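Local coordinates for protein putative aminooxidase (Propionibacterium acnes, PDB 2BAB) that probably isomerises polyunsaturated fatty acids to conjugated forms with the help of a bound FAD, within a fold shared with flavin-containing amine oxidases, at residues A[55-60]-A[312-317]; A[59-64]-A[198-203]. All blocks are in the same frame, centred on the assembly; numbering follows the deposited sequence.

Overall arrangement
Along the chain from the N terminus, the loop that runs from strand 54-55 to helix 68-77 supplies the first half of both contacts, with Gly59 and Ala60 common to the two. Contact 2 closes the shorter loop, bringing 59-64 against 198-203 between helices 187-195 and 205-215. Contact 1 closes a longer one that starts earlier and ends later, joining 55-60 to segment 312-317, on and just after strand 312-315 of the mixed sheet; the shorter loop therefore nests within it. Their centres lie about 9 Å apart, and Arg316 of contact 1 also reaches the backbone of Trp201 in contact 2. Together they tie the flavin-side loop to the mixed sheet and the loop between the two helices.

Contact 1 (A[55-60]-A[312-317]); sequences RYEMGA and VYYHRW. With FAD (flavin-adenine dinucleotide), chain E; BU1 (1,4-butanediol), chain G.
The guanidinium of Arg316 has Glu57 CG over one face, 3.8 Å above its plane, while Arg55 O and Tyr314 OH lie at its edge, in plane. The indole of Trp317 also turns an edge to Arg55 O and carries Arg316 CG on one face; the Tyr314 ring has Arg316 CB on a face and meets Glu57 CG at its edge. Arg316 thus threads between two aromatic rings, its chain extended from CG to NE and its CG anti to the backbone N (chi1 179°). Side-on, it grips one carbonyl with two nitrogens: NE lies 2.8 Å from Arg55 O, on a lone pair in the carbonyl plane, whereas NH2, at 3.1 Å from the same Arg55 O, sits above that plane and is also hydrogen-bonded to Trp201 O. Trp317 NE1 adds a weak bond to Arg55 O. On the other flank NH1 donates to Tyr314 OH at 2.9 Å, a bond that helps fix the rotation of the guanidinium.

In this flavin amine oxidase-like fold, the contact joins the loop leading to the FAD to Tyr314 and to the residues that follow strand 312-315; Tyr314 and Val312 touch the bound conjugated octadecadienoic acid. Glu57, bent at chi2 (-75°), brings OE2 to 4.1 Å from Arg316 NH1 but well out of the guanidinium plane; no N-H points at it, and any attraction is probably only electrostatic. A water lies between them, 2.8 Å from Glu57 OE2, and accepts from Arg316 NH1. Ser48 and Thr205 also bond the carboxylate. Arg55 N donates to O5 of a bound butanediol at 2.8 Å.

Contact 2 (A[59-64]-A[198-203]); sequences GAIMGV and LWTWAD. With FAD (flavin-adenine dinucleotide), chain E; BU1 (1,4-butanediol), chain G.
Gly63 O accepts from Trp199 N at 2.8 Å, and Leu198 CA adds a CA-H...O contact to the same oxygen. The return bond runs from Gly63 N to Trp199 O at 3.1 Å, and Met62 CA approaches that carbonyl too. Both bonds belong to a single antiparallel bridge, a hydrogen-bonded pair between two otherwise irregular segments. The bare backbone of Gly63 suits the close quarters: Trp199 and Trp201 crowd the position where a side chain would begin. The indole of Trp199 receives Val64 O over the centre of one face, 3.5 Å above the plane, while Trp201 presents its edge to Ile61 O, with CE3 3.6 Å from that oxygen.

The bridge joins the flavin-binding loop, between strand 54-55 and helix 68-77 of this amine oxidase-like fold, to the link between helices 187-195 and 205-215. Ile61 N and Met62 N both donate to flavin O4, and flavin N3 returns a bond to Met62 O at 2.8 Å, so main-chain atoms of this loop hold O4 and N3 of the flavin. Ile61, Met62 and Val64 also touch the bound octadecadienoic acid. Beyond the bridge, Leu198 drops its CD2 between Met62 SD, 3.8 Å away, and Val64 CG1, lying alongside the latter. The water that lies between Glu57 and Arg316 also sits 2.7 Å from Ile61 O and accepts from Trp201 N.

Contact 1 (A[55-60]-A[312-317])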
loop_
_atom_site.group_PDB
_atom_site.type_symbol
_atom_site.label_atom_id
_atom_site.label_comp_id
_atom_site.label_asym_id
_atom_site.label_seq_id
_atom_site.Cartn_x
_atom_site.Cartn_y
_atom_site.Cartn_z
ATOM N N ARG A 55 -3.509 -15.141 -14.492
ATOM C CA ARG A 55 -3.767 -14.525 -13.211
ATOM C C ARG A 55 -4.065 -13.045 -13.410
ATOM O O ARG A 55 -3.395 -12.356 -14.197
ATOM C CB ARG A 55 -2.599 -14.796 -12.245
ATOM C CG ARG A 55 -2.475 -16.291 -11.926
ATOM C CD ARG A 55 -1.256 -16.677 -11.128
ATOM N NE ARG A 55 -1.402 -16.379 -9.714
ATOM C CZ ARG A 55 -0.510 -16.709 -8.788
ATOM N NH1 ARG A 55 0.611 -17.342 -9.112
ATOM N NH2 ARG A 55 -0.738 -16.401 -7.529
ATOM N N TYR A 56 -5.113 -12.584 -12.748
ATOM C CA TYR A 56 -5.452 -11.171 -12.672
ATOM C C TYR A 56 -5.122 -10.667 -11.277
ATOM O O TYR A 56 -4.803 -11.459 -10.390
ATOM C CB TYR A 56 -6.920 -10.919 -13.019
ATOM C CG TYR A 56 -7.969 -11.578 -12.142
ATOM C CD1 TYR A 56 -8.642 -10.850 -11.167
ATOM C CD2 TYR A 56 -8.312 -12.923 -12.310
ATOM C CE1 TYR A 56 -9.622 -11.437 -10.383
ATOM C CE2 TYR A 56 -9.286 -13.521 -11.517
ATOM C CZ TYR A 56 -9.946 -12.767 -10.568
ATOM O OH TYR A 56 -10.931 -13.331 -9.781
ATOM N N GLU A 57 -5.168 -9.351 -11.108
ATOM C CA GLU A 57 -4.790 -8.693 -9.870
ATOM C C GLU A 57 -6.015 -8.113 -9.130
ATOM O O GLU A 57 -6.717 -7.233 -9.645
ATOM C CB GLU A 57 -3.766 -7.580 -10.141
ATOM C CG GLU A 57 -2.500 -8.014 -10.871
ATOM C CD GLU A 57 -1.528 -8.782 -9.996
ATOM O OE1 GLU A 57 -1.978 -9.448 -9.024
ATOM O OE2 GLU A 57 -0.310 -8.720 -10.277
ATOM N N MET A 58 -6.266 -8.639 -7.934
ATOM C CA MET A 58 -7.289 -8.109 -7.033
ATOM C C MET A 58 -6.701 -7.060 -6.079
ATOM O O MET A 58 -7.431 -6.302 -5.453
ATOM C CB MET A 58 -7.947 -9.241 -6.232
ATOM C CG MET A 58 -9.010 -10.000 -7.013
ATOM S SD MET A 58 -10.376 -8.995 -7.614
ATOM C CE MET A 58 -10.978 -8.266 -6.068
ATOM N N GLY A 59 -5.379 -7.017 -5.994
ATOM C CA GLY A 59 -4.664 -6.060 -5.160
ATOM C C GLY A 59 -3.531 -5.443 -5.957
ATOM O O GLY A 59 -3.750 -4.943 -7.057
ATOM N N ALA A 60 -2.322 -5.511 -5.414
ATOM C CA ALA A 60 -1.139 -4.940 -6.034
ATOM C C ALA A 60 -0.872 -5.452 -7.454
ATOM O O ALA A 60 -1.160 -6.610 -7.782
ATOM C CB ALA A 60 0.089 -5.169 -5.147
ATOM N N VAL A 312 -10.040 4.831 -12.037
ATOM C CA VAL A 312 -9.079 4.183 -12.909
ATOM C C VAL A 312 -9.598 2.755 -13.144
ATOM O O VAL A 312 -10.330 2.213 -12.310
ATOM C CB VAL A 312 -7.641 4.203 -12.290
ATOM C CG1 VAL A 312 -7.604 3.410 -10.983
ATOM C CG2 VAL A 312 -6.595 3.684 -13.290
ATOM N N TYR A 313 -9.280 2.189 -14.306
ATOM C CA TYR A 313 -9.524 0.758 -14.558
ATOM C C TYR A 313 -8.333 0.180 -15.308
ATOM O O TYR A 313 -7.647 0.902 -16.039
ATOM C CB TYR A 313 -10.861 0.517 -15.285
ATOM C CG TYR A 313 -11.005 1.262 -16.600
ATOM C CD1 TYR A 313 -10.481 0.737 -17.775
ATOM C CD2 TYR A 313 -11.682 2.495 -16.664
ATOM C CE1 TYR A 313 -10.605 1.417 -18.978
ATOM C CE2 TYR A 313 -11.807 3.192 -17.864
ATOM C CZ TYR A 313 -11.275 2.651 -19.009
ATOM O OH TYR A 313 -11.387 3.322 -20.193
ATOM N N TYR A 314 -8.114 -1.121 -15.130
ATOM C CA TYR A 314 -6.858 -1.782 -15.500
ATOM C C TYR A 314 -7.064 -2.747 -16.655
ATOM O O TYR A 314 -7.673 -3.800 -16.505
ATOM C CB TYR A 314 -6.283 -2.494 -14.268
ATOM C CG TYR A 314 -5.009 -3.321 -14.447
ATOM C CD1 TYR A 314 -4.099 -3.065 -15.485
ATOM C CD2 TYR A 314 -4.704 -4.348 -13.555
ATOM C CE1 TYR A 314 -2.936 -3.827 -15.634
ATOM C CE2 TYR A 314 -3.530 -5.121 -13.697
ATOM C CZ TYR A 314 -2.666 -4.864 -14.749
ATOM O OH TYR A 314 -1.518 -5.597 -14.917
ATOM N N HIS A 315 -6.494 -2.367 -17.796
ATOM C CA HIS A 315 -6.419 -3.195 -19.007
ATOM C C HIS A 315 -5.152 -4.058 -18.942
ATOM O O HIS A 315 -4.053 -3.598 -19.271
ATOM C CB HIS A 315 -6.394 -2.226 -20.189
ATOM C CG HIS A 315 -6.370 -2.859 -21.540
ATOM N ND1 HIS A 315 -5.276 -2.762 -22.373
ATOM C CD2 HIS A 315 -7.322 -3.521 -22.241
ATOM C CE1 HIS A 315 -5.553 -3.339 -23.526
ATOM N NE2 HIS A 315 -6.786 -3.813 -23.474
ATOM N N ARG A 316 -5.307 -5.294 -18.478
ATOM C CA ARG A 316 -4.163 -6.168 -18.192
ATOM C C ARG A 316 -3.788 -7.048 -19.383
ATOM O O ARG A 316 -2.630 -7.133 -19.734
ATOM C CB ARG A 316 -4.465 -7.076 -16.984
ATOM C CG ARG A 316 -3.336 -8.058 -16.600
ATOM C CD ARG A 316 -3.608 -8.566 -15.197
ATOM N NE ARG A 316 -2.747 -9.647 -14.750
ATOM C CZ ARG A 316 -1.489 -9.524 -14.314
ATOM N NH1 ARG A 316 -0.867 -8.358 -14.290
ATOM N NH2 ARG A 316 -0.841 -10.597 -13.897
ATOM N N TRP A 317 -4.769 -7.739 -19.958
ATOM C CA TRP A 317 -4.529 -8.691 -21.046
ATOM C C TRP A 317 -5.113 -8.159 -22.353
ATOM O O TRP A 317 -6.306 -8.374 -22.670
ATOM C CB TRP A 317 -5.132 -10.065 -20.693
ATOM C CG TRP A 317 -4.586 -10.666 -19.432
ATOM C CD1 TRP A 317 -5.289 -10.962 -18.300
ATOM C CD2 TRP A 317 -3.233 -11.106 -19.189
ATOM N NE1 TRP A 317 -4.459 -11.539 -17.363
ATOM C CE2 TRP A 317 -3.198 -11.645 -17.883
ATOM C CE3 TRP A 317 -2.057 -11.100 -19.950
ATOM C CZ2 TRP A 317 -2.021 -12.158 -17.308
ATOM C CZ3 TRP A 317 -0.897 -11.612 -19.389
ATOM C CH2 TRP A 317 -0.879 -12.124 -18.072
HETATM P PA FAD E . -0.872 -6.954 3.899
HETATM O O1A FAD E . -0.551 -7.139 2.440
HETATM O O2A FAD E . -2.271 -6.463 4.190
HETATM O O5B FAD E . -0.706 -8.375 4.669
HETATM C C5B FAD E . -1.236 -8.548 5.957
HETATM C C4B FAD E . -1.238 -10.033 6.269
HETATM O O4B FAD E . -1.538 -10.268 7.636
HETATM C C3B FAD E . -2.279 -10.744 5.431
HETATM O O3B FAD E . -1.748 -11.958 4.941
HETATM C C2B FAD E . -3.409 -10.955 6.413
HETATM O O2B FAD E . -4.204 -12.055 6.051
HETATM C C1B FAD E . -2.637 -11.157 7.722
HETATM N N9A FAD E . -3.403 -10.892 8.945
HETATM C C8A FAD E . -4.289 -9.864 9.189
HETATM N N7A FAD E . -4.757 -10.003 10.464
HETATM C C5A FAD E . -4.181 -11.100 11.026
HETATM C C6A FAD E . -4.297 -11.697 12.289
HETATM N N6A FAD E . -5.238 -11.301 13.153
HETATM N N1A FAD E . -3.559 -12.831 12.559
HETATM C C2A FAD E . -2.700 -13.371 11.600
HETATM N N3A FAD E . -2.589 -12.783 10.351
HETATM C C4A FAD E . -3.326 -11.667 10.072
HETATM N N1 FAD E . 1.540 -1.846 -3.688
HETATM C C2 FAD E . 2.516 -1.651 -4.624
HETATM O O2 FAD E . 3.692 -1.591 -4.272
HETATM N N3 FAD E . 2.175 -1.557 -5.965
HETATM C C4 FAD E . 0.856 -1.609 -6.383
HETATM O O4 FAD E . 0.598 -1.497 -7.609
HETATM C C4X FAD E . -0.146 -1.771 -5.436
HETATM N N5 FAD E . -1.482 -1.752 -5.792
HETATM C C5X FAD E . -2.441 -2.115 -4.887
HETATM C C6 FAD E . -3.761 -2.261 -5.309
HETATM C C7 FAD E . -4.739 -2.718 -4.440
HETATM C C7M FAD E . -6.158 -2.884 -4.902
HETATM C C8 FAD E . -4.384 -3.027 -3.140
HETATM C C8M FAD E . -5.422 -3.520 -2.163
HETATM C C9 FAD E . -3.058 -2.880 -2.720
HETATM C C9A FAD E . -2.070 -2.421 -3.574
HETATM N N10 FAD E . -0.757 -2.173 -3.159
HETATM C C10 FAD E . 0.212 -1.905 -4.089
HETATM C "C1'" FAD E . -0.343 -2.135 -1.722
HETATM C "C2'" FAD E . 0.394 -3.413 -1.306
HETATM O "O2'" FAD E . -0.312 -4.557 -1.774
HETATM C "C3'" FAD E . 0.500 -3.429 0.228
HETATM O "O3'" FAD E . 1.080 -2.223 0.682
HETATM C "C4'" FAD E . 1.315 -4.604 0.781
HETATM O "O4'" FAD E . 0.718 -5.836 0.401
HETATM C "C5'" FAD E . 1.378 -4.448 2.303
HETATM O "O5'" FAD E . 1.986 -5.581 2.869
HETATM P P FAD E . 1.763 -5.925 4.425
HETATM O O1P FAD E . 2.390 -7.279 4.695
HETATM O O2P FAD E . 2.277 -4.821 5.330
HETATM O O3P FAD E . 0.179 -5.957 4.623
HETATM C C1 BU1 G . -0.277 -16.900 -15.273
HETATM C C2 BU1 G . -0.010 -17.247 -16.742
HETATM C C3 BU1 G . 1.053 -16.342 -17.337
HETATM C C4 BU1 G . 0.802 -16.028 -18.815
HETATM O O5 BU1 G . -0.867 -15.589 -15.182
HETATM O O6 BU1 G . 1.893 -15.225 -19.316
HETATM O O HOH W 1 1.348 -7.562 -12.175
#

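Contact 2 (A[59-64]-A[198-203])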
loop_
_atom_site.group_PDB
_atom_site.type_symbol
_atom_site.label_atom_id
_atom_site.label_comp_id
_atom_site.label_asym_id
_atom_site.label_seq_id
_atom_site.Cartn_x
_atom_site.Cartn_y
_atom_site.Cartn_z
ATOM N N GLY A 59 -5.379 -7.017 -5.994
ATOM C CA GLY A 59 -4.664 -6.060 -5.160
ATOM C C GLY A 59 -3.531 -5.443 -5.957
ATOM O O GLY A 59 -3.750 -4.943 -7.057
ATOM N N ALA A 60 -2.322 -5.511 -5.414
ATOM C CA ALA A 60 -1.139 -4.940 -6.034
ATOM C C ALA A 60 -0.872 -5.452 -7.454
ATOM O O ALA A 60 -1.160 -6.610 -7.782
ATOM C CB ALA A 60 0.089 -5.169 -5.147
ATOM N N ILE A 61 -0.326 -4.551 -8.274
ATOM C CA ILE A 61 -0.092 -4.760 -9.707
ATOM C C ILE A 61 1.361 -4.463 -10.106
ATOM O O ILE A 61 1.957 -5.194 -10.933
ATOM C CB ILE A 61 -0.987 -3.793 -10.523
ATOM C CG1 ILE A 61 -2.471 -4.052 -10.232
ATOM C CG2 ILE A 61 -0.678 -3.865 -12.024
ATOM C CD1 ILE A 61 -3.347 -2.815 -10.427
ATOM N N MET A 62 1.934 -3.395 -9.539
ATOM C CA MET A 62 3.094 -2.773 -10.147
ATOM C C MET A 62 4.193 -2.301 -9.188
ATOM O O MET A 62 4.008 -2.193 -7.971
ATOM C CB MET A 62 2.646 -1.623 -11.069
ATOM C CG MET A 62 2.314 -0.330 -10.354
ATOM S SD MET A 62 1.624 0.908 -11.446
ATOM C CE MET A 62 -0.021 0.252 -11.722
ATOM N N GLY A 63 5.345 -2.045 -9.783
ATOM C CA GLY A 63 6.501 -1.480 -9.083
ATOM C C GLY A 63 7.216 -0.489 -9.981
ATOM O O GLY A 63 6.806 -0.275 -11.123
ATOM N N VAL A 64 8.276 0.119 -9.462
ATOM C CA VAL A 64 9.151 0.997 -10.247
ATOM C C VAL A 64 10.583 0.534 -10.079
ATOM O O VAL A 64 10.882 -0.201 -9.142
ATOM C CB VAL A 64 9.031 2.506 -9.833
ATOM C CG1 VAL A 64 7.685 3.109 -10.279
ATOM C CG2 VAL A 64 9.276 2.704 -8.351
ATOM N N LEU A 198 7.314 0.987 -15.447
ATOM C CA LEU A 198 6.571 0.331 -14.393
ATOM C C LEU A 198 6.664 -1.182 -14.524
ATOM O O LEU A 198 6.319 -1.759 -15.556
ATOM C CB LEU A 198 5.101 0.764 -14.433
ATOM C CG LEU A 198 4.837 2.241 -14.099
ATOM C CD1 LEU A 198 3.491 2.726 -14.624
ATOM C CD2 LEU A 198 4.941 2.475 -12.603
ATOM N N TRP A 199 7.103 -1.812 -13.442
ATOM C CA TRP A 199 7.164 -3.248 -13.346
ATOM C C TRP A 199 5.778 -3.870 -13.244
ATOM O O TRP A 199 4.903 -3.331 -12.570
ATOM C CB TRP A 199 7.917 -3.634 -12.085
ATOM C CG TRP A 199 9.354 -3.264 -12.059
ATOM C CD1 TRP A 199 10.096 -2.722 -13.072
ATOM C CD2 TRP A 199 10.257 -3.500 -10.974
ATOM N NE1 TRP A 199 11.409 -2.565 -12.658
ATOM C CE2 TRP A 199 11.535 -3.046 -11.383
ATOM C CE3 TRP A 199 10.108 -4.038 -9.692
ATOM C CZ2 TRP A 199 12.654 -3.113 -10.553
ATOM C CZ3 TRP A 199 11.231 -4.099 -8.856
ATOM C CH2 TRP A 199 12.483 -3.639 -9.296
ATOM N N THR A 200 5.597 -5.014 -13.895
ATOM C CA THR A 200 4.425 -5.881 -13.670
ATOM C C THR A 200 4.889 -7.345 -13.802
ATOM O O THR A 200 5.988 -7.608 -14.293
ATOM C CB THR A 200 3.290 -5.652 -14.705
ATOM O OG1 THR A 200 3.799 -5.957 -16.010
ATOM C CG2 THR A 200 2.660 -4.197 -14.652
ATOM N N TRP A 201 4.034 -8.274 -13.388
ATOM C CA TRP A 201 4.340 -9.716 -13.342
ATOM C C TRP A 201 3.238 -10.538 -13.999
ATOM O O TRP A 201 2.054 -10.396 -13.650
ATOM C CB TRP A 201 4.534 -10.155 -11.882
ATOM C CG TRP A 201 5.723 -9.511 -11.287
ATOM C CD1 TRP A 201 6.989 -9.994 -11.274
ATOM C CD2 TRP A 201 5.770 -8.223 -10.646
ATOM N NE1 TRP A 201 7.840 -9.091 -10.655
ATOM C CE2 TRP A 201 7.109 -7.998 -10.254
ATOM C CE3 TRP A 201 4.816 -7.231 -10.390
ATOM C CZ2 TRP A 201 7.526 -6.805 -9.598
ATOM C CZ3 TRP A 201 5.212 -6.058 -9.706
ATOM C CH2 TRP A 201 6.568 -5.852 -9.339
ATOM N N ALA A 202 3.642 -11.405 -14.930
ATOM C CA ALA A 202 2.721 -12.258 -15.668
ATOM C C ALA A 202 1.932 -13.170 -14.746
ATOM O O ALA A 202 0.753 -13.405 -14.972
ATOM C CB ALA A 202 3.483 -13.087 -16.763
ATOM N N ASP A 203 2.594 -13.650 -13.701
ATOM C CA ASP A 203 2.024 -14.575 -12.725
ATOM C C ASP A 203 1.398 -13.845 -11.531
ATOM O O ASP A 203 0.915 -14.468 -10.588
ATOM C CB ASP A 203 3.127 -15.527 -12.234
ATOM C CG ASP A 203 3.733 -16.329 -13.378
ATOM O OD1 ASP A 203 2.989 -17.153 -13.941
ATOM O OD2 ASP A 203 4.912 -16.099 -13.734
HETATM P PA FAD E . -0.872 -6.954 3.899
HETATM O O1A FAD E . -0.551 -7.139 2.440
HETATM O O2A FAD E . -2.271 -6.463 4.190
HETATM O O5B FAD E . -0.706 -8.375 4.669
HETATM C C5B FAD E . -1.236 -8.548 5.957
HETATM C C4B FAD E . -1.238 -10.033 6.269
HETATM O O4B FAD E . -1.538 -10.268 7.636
HETATM C C3B FAD E . -2.279 -10.744 5.431
HETATM O O3B FAD E . -1.748 -11.958 4.941
HETATM C C2B FAD E . -3.409 -10.955 6.413
HETATM O O2B FAD E . -4.204 -12.055 6.051
HETATM C C1B FAD E . -2.637 -11.157 7.722
HETATM N N9A FAD E . -3.403 -10.892 8.945
HETATM C C8A FAD E . -4.289 -9.864 9.189
HETATM N N7A FAD E . -4.757 -10.003 10.464
HETATM C C5A FAD E . -4.181 -11.100 11.026
HETATM C C6A FAD E . -4.297 -11.697 12.289
HETATM N N6A FAD E . -5.238 -11.301 13.153
HETATM N N1A FAD E . -3.559 -12.831 12.559
HETATM C C2A FAD E . -2.700 -13.371 11.600
HETATM N N3A FAD E . -2.589 -12.783 10.351
HETATM C C4A FAD E . -3.326 -11.667 10.072
HETATM N N1 FAD E . 1.540 -1.846 -3.688
HETATM C C2 FAD E . 2.516 -1.651 -4.624
HETATM O O2 FAD E . 3.692 -1.591 -4.272
HETATM N N3 FAD E . 2.175 -1.557 -5.965
HETATM C C4 FAD E . 0.856 -1.609 -6.383
HETATM O O4 FAD E . 0.598 -1.497 -7.609
HETATM C C4X FAD E . -0.146 -1.771 -5.436
HETATM N N5 FAD E . -1.482 -1.752 -5.792
HETATM C C5X FAD E . -2.441 -2.115 -4.887
HETATM C C6 FAD E . -3.761 -2.261 -5.309
HETATM C C7 FAD E . -4.739 -2.718 -4.440
HETATM C C7M FAD E . -6.158 -2.884 -4.902
HETATM C C8 FAD E . -4.384 -3.027 -3.140
HETATM C C8M FAD E . -5.422 -3.520 -2.163
HETATM C C9 FAD E . -3.058 -2.880 -2.720
HETATM C C9A FAD E . -2.070 -2.421 -3.574
HETATM N N10 FAD E . -0.757 -2.173 -3.159
HETATM C C10 FAD E . 0.212 -1.905 -4.089
HETATM C "C1'" FAD E . -0.343 -2.135 -1.722
HETATM C "C2'" FAD E . 0.394 -3.413 -1.306
HETATM O "O2'" FAD E . -0.312 -4.557 -1.774
HETATM C "C3'" FAD E . 0.500 -3.429 0.228
HETATM O "O3'" FAD E . 1.080 -2.223 0.682
HETATM C "C4'" FAD E . 1.315 -4.604 0.781
HETATM O "O4'" FAD E . 0.718 -5.836 0.401
HETATM C "C5'" FAD E . 1.378 -4.448 2.303
HETATM O "O5'" FAD E . 1.986 -5.581 2.869
HETATM P P FAD E . 1.763 -5.925 4.425
HETATM O O1P FAD E . 2.390 -7.279 4.695
HETATM O O2P FAD E . 2.277 -4.821 5.330
HETATM O O3P FAD E . 0.179 -5.957 4.623
HETATM C C1 BU1 G . -0.277 -16.900 -15.273
HETATM C C2 BU1 G . -0.010 -17.247 -16.742
HETATM C C3 BU1 G . 1.053 -16.342 -17.337
HETATM C C4 BU1 G . 0.802 -16.028 -18.815
HETATM O O5 BU1 G . -0.867 -15.589 -15.182
HETATM O O6 BU1 G . 1.893 -15.225 -19.316
HETATM O O HOH W 1 1.348 -7.562 -12.175
#